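Local coordinates for 3-oxoacyl-[acyl-carrier-protein] synthase 3 (Micrococcus luteus NCTC 2665, PDB 4EWP), which probably catalyses the first condensation of fatty acid synthesis, joining acetyl-CoA and malonyl-ACP with release of carbon dioxide, and works as a homodimer, at residues G81-V92 and I109-S120. Sequence-based numbering, arbitrary orientation.
Sequences GSDLDAVIVSTV and IGATPAPAYDVS
V87 and V89 bond through backbone N and O to the residues flanking A116 and D118, pairing strands 86-90 and 116-120 in parallel. V87 N donates to P115 O; V89 N meets Y117 O at 3.0 Å, nearly straight at 172°. V87 O and V89 O receive Y117 N and V119 N, and a weak bond from T91 N to V119 O ends the series.

On one face, I88 and Y117 run side by side. With chi1 at 62°, the ring sits between its own backbone N and carbonyl carbon, bringing CZ 3.8 Å from I88 CG1; the hydroxyl hydrogen-bonds OE1 of Q132. I88 CG2 also meets V119 CG2. On the other face, A116 CB lies 4.1 Å from V87 CB, small enough to let A102 and A106 of helix 101-108 pack against it. D118 OD1 passes 3.5 Å from V89 CB, its carboxylate taking the backbone N-H groups of A101 and A102.

Before the strands, L84 CD1 packs on I109 CD1, and G81, lacking a side chain, brings CA to 3.2 Å from I109 O.

In this beta-alpha-beta crossover of the thiolase fold, backbone bonds set the register, and D118 ties the strand outermost in this chain, which pairs antiparallel with the second subunit, to the connecting helix.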
# COMPACT_ATOMS: atom_id res chain seq x y z
N GLY A 81 -0.62 -4.44 -22.11
CA GLY A 81 -1.07 -3.75 -20.91
C GLY A 81 -2.54 -4.03 -20.64
O GLY A 81 -2.94 -4.33 -19.51
N SER A 82 -3.33 -3.94 -21.71
CA SER A 82 -4.78 -4.06 -21.60
C SER A 82 -5.25 -5.44 -21.16
O SER A 82 -6.42 -5.60 -20.79
CB SER A 82 -5.45 -3.66 -22.91
OG SER A 82 -4.81 -4.28 -24.02
N ASP A 83 -4.37 -6.43 -21.20
CA ASP A 83 -4.71 -7.75 -20.67
C ASP A 83 -4.66 -7.81 -19.14
O ASP A 83 -5.19 -8.76 -18.56
CB ASP A 83 -3.81 -8.83 -21.27
CG ASP A 83 -4.02 -9.00 -22.77
OD1 ASP A 83 -5.19 -9.11 -23.20
OD2 ASP A 83 -3.01 -9.01 -23.52
N LEU A 84 -4.06 -6.82 -18.50
CA LEU A 84 -3.95 -6.84 -17.04
C LEU A 84 -5.26 -6.42 -16.34
O LEU A 84 -5.93 -5.50 -16.78
CB LEU A 84 -2.80 -5.94 -16.58
CG LEU A 84 -1.39 -6.25 -17.09
CD1 LEU A 84 -0.48 -5.08 -16.77
CD2 LEU A 84 -0.83 -7.58 -16.52
N ASP A 85 -5.59 -7.09 -15.24
CA ASP A 85 -6.82 -6.82 -14.51
C ASP A 85 -6.51 -6.13 -13.19
O ASP A 85 -7.43 -5.73 -12.48
CB ASP A 85 -7.57 -8.12 -14.19
CG ASP A 85 -7.86 -8.93 -15.42
OD1 ASP A 85 -8.10 -8.33 -16.49
OD2 ASP A 85 -7.85 -10.18 -15.31
N ALA A 86 -5.22 -6.03 -12.85
CA ALA A 86 -4.78 -5.35 -11.63
C ALA A 86 -3.29 -5.07 -11.66
O ALA A 86 -2.52 -5.81 -12.29
CB ALA A 86 -5.12 -6.19 -10.40
N VAL A 87 -2.88 -4.00 -10.99
CA VAL A 87 -1.49 -3.57 -10.98
C VAL A 87 -1.12 -3.31 -9.53
O VAL A 87 -1.71 -2.45 -8.90
CB VAL A 87 -1.28 -2.25 -11.77
CG1 VAL A 87 0.13 -1.75 -11.61
CG2 VAL A 87 -1.62 -2.43 -13.25
N ILE A 88 -0.17 -4.07 -9.00
CA ILE A 88 0.26 -3.90 -7.62
C ILE A 88 1.71 -3.47 -7.60
O ILE A 88 2.59 -4.15 -8.14
CB ILE A 88 0.12 -5.20 -6.80
CG1 ILE A 88 -1.31 -5.73 -6.85
CG2 ILE A 88 0.53 -4.97 -5.36
CD1 ILE A 88 -1.51 -7.04 -6.10
N VAL A 89 1.96 -2.31 -7.00
CA VAL A 89 3.33 -1.81 -6.95
C VAL A 89 3.79 -1.77 -5.50
O VAL A 89 3.21 -1.09 -4.65
CB VAL A 89 3.45 -0.41 -7.57
CG1 VAL A 89 4.80 0.19 -7.20
CG2 VAL A 89 3.23 -0.48 -9.08
N SER A 90 4.84 -2.53 -5.22
CA SER A 90 5.33 -2.60 -3.87
C SER A 90 6.59 -1.76 -3.74
O SER A 90 7.63 -2.11 -4.28
CB SER A 90 5.58 -4.05 -3.50
OG SER A 90 6.35 -4.10 -2.32
N THR A 91 6.48 -0.63 -3.04
CA THR A 91 7.57 0.34 -2.94
C THR A 91 7.38 1.22 -1.71
O THR A 91 6.25 1.47 -1.29
CB THR A 91 7.60 1.26 -4.17
OG1 THR A 91 8.69 2.18 -4.06
CG2 THR A 91 6.32 2.07 -4.25
N VAL A 92 8.48 1.73 -1.16
CA VAL A 92 8.40 2.71 -0.07
C VAL A 92 9.16 3.97 -0.41
O VAL A 92 9.38 4.81 0.46
CB VAL A 92 8.98 2.16 1.26
CG1 VAL A 92 8.18 0.96 1.74
CG2 VAL A 92 10.47 1.80 1.11
N ILE A 109 1.77 1.81 -19.15
CA ILE A 109 1.88 0.52 -19.84
C ILE A 109 0.61 0.14 -20.55
O ILE A 109 0.51 -0.95 -21.11
CB ILE A 109 2.31 -0.64 -18.91
CG1 ILE A 109 1.19 -0.96 -17.90
CG2 ILE A 109 3.64 -0.32 -18.23
CD1 ILE A 109 1.59 -1.99 -16.86
N GLY A 110 -0.39 1.02 -20.54
CA GLY A 110 -1.61 0.75 -21.28
C GLY A 110 -2.59 -0.19 -20.59
O GLY A 110 -3.43 -0.80 -21.25
N ALA A 111 -2.50 -0.28 -19.26
CA ALA A 111 -3.40 -1.12 -18.45
C ALA A 111 -4.71 -0.45 -18.02
O ALA A 111 -5.59 -1.12 -17.47
CB ALA A 111 -2.67 -1.63 -17.21
N THR A 112 -4.84 0.86 -18.24
CA THR A 112 -6.09 1.54 -17.93
C THR A 112 -7.23 0.76 -18.58
O THR A 112 -7.12 0.36 -19.73
CB THR A 112 -6.09 2.99 -18.43
OG1 THR A 112 -4.97 3.67 -17.87
CG2 THR A 112 -7.38 3.73 -18.00
N PRO A 113 -8.33 0.55 -17.84
CA PRO A 113 -8.60 1.12 -16.51
C PRO A 113 -8.41 0.15 -15.35
O PRO A 113 -9.10 0.31 -14.33
CB PRO A 113 -10.08 1.50 -16.62
CG PRO A 113 -10.66 0.36 -17.41
CD PRO A 113 -9.55 -0.07 -18.40
N ALA A 114 -7.49 -0.81 -15.45
CA ALA A 114 -7.24 -1.72 -14.32
C ALA A 114 -7.00 -0.99 -12.99
O ALA A 114 -6.36 0.07 -12.95
CB ALA A 114 -6.08 -2.65 -14.63
N PRO A 115 -7.54 -1.55 -11.89
CA PRO A 115 -7.27 -1.02 -10.55
C PRO A 115 -5.76 -1.08 -10.29
O PRO A 115 -5.07 -1.99 -10.76
CB PRO A 115 -8.01 -2.00 -9.62
CG PRO A 115 -8.15 -3.28 -10.45
CD PRO A 115 -8.34 -2.79 -11.86
N ALA A 116 -5.25 -0.12 -9.55
CA ALA A 116 -3.82 0.06 -9.40
C ALA A 116 -3.60 0.64 -8.02
O ALA A 116 -4.21 1.67 -7.68
CB ALA A 116 -3.32 1.03 -10.46
N TYR A 117 -2.74 0.01 -7.22
CA TYR A 117 -2.41 0.56 -5.90
C TYR A 117 -0.99 0.21 -5.48
O TYR A 117 -0.43 -0.78 -5.96
CB TYR A 117 -3.40 0.06 -4.83
CG TYR A 117 -3.43 -1.46 -4.60
CD1 TYR A 117 -2.75 -2.04 -3.55
CD2 TYR A 117 -4.20 -2.28 -5.41
CE1 TYR A 117 -2.81 -3.43 -3.33
CE2 TYR A 117 -4.27 -3.64 -5.20
CZ TYR A 117 -3.58 -4.21 -4.16
OH TYR A 117 -3.67 -5.56 -3.97
N ASP A 118 -0.42 1.02 -4.60
CA ASP A 118 0.89 0.73 -4.02
C ASP A 118 0.67 0.02 -2.69
O ASP A 118 -0.35 0.23 -2.03
CB ASP A 118 1.69 2.01 -3.73
CG ASP A 118 2.07 2.78 -4.99
OD1 ASP A 118 1.81 2.29 -6.13
OD2 ASP A 118 2.64 3.88 -4.84
N VAL A 119 1.65 -0.80 -2.30
CA VAL A 119 1.63 -1.55 -1.06
C VAL A 119 2.87 -1.19 -0.25
O VAL A 119 3.93 -0.94 -0.81
CB VAL A 119 1.65 -3.07 -1.35
CG1 VAL A 119 2.26 -3.83 -0.20
CG2 VAL A 119 0.26 -3.57 -1.66
N SER A 120 2.72 -1.12 1.07
CA SER A 120 3.86 -0.86 1.94
C SER A 120 4.14 -2.07 2.81
O SER A 120 3.45 -2.30 3.83
CB SER A 120 3.62 0.37 2.83
OG SER A 120 4.76 0.66 3.62
O HOH W 1 -6.72 -3.22 -18.55
O HOH W 2 6.40 -2.51 -0.05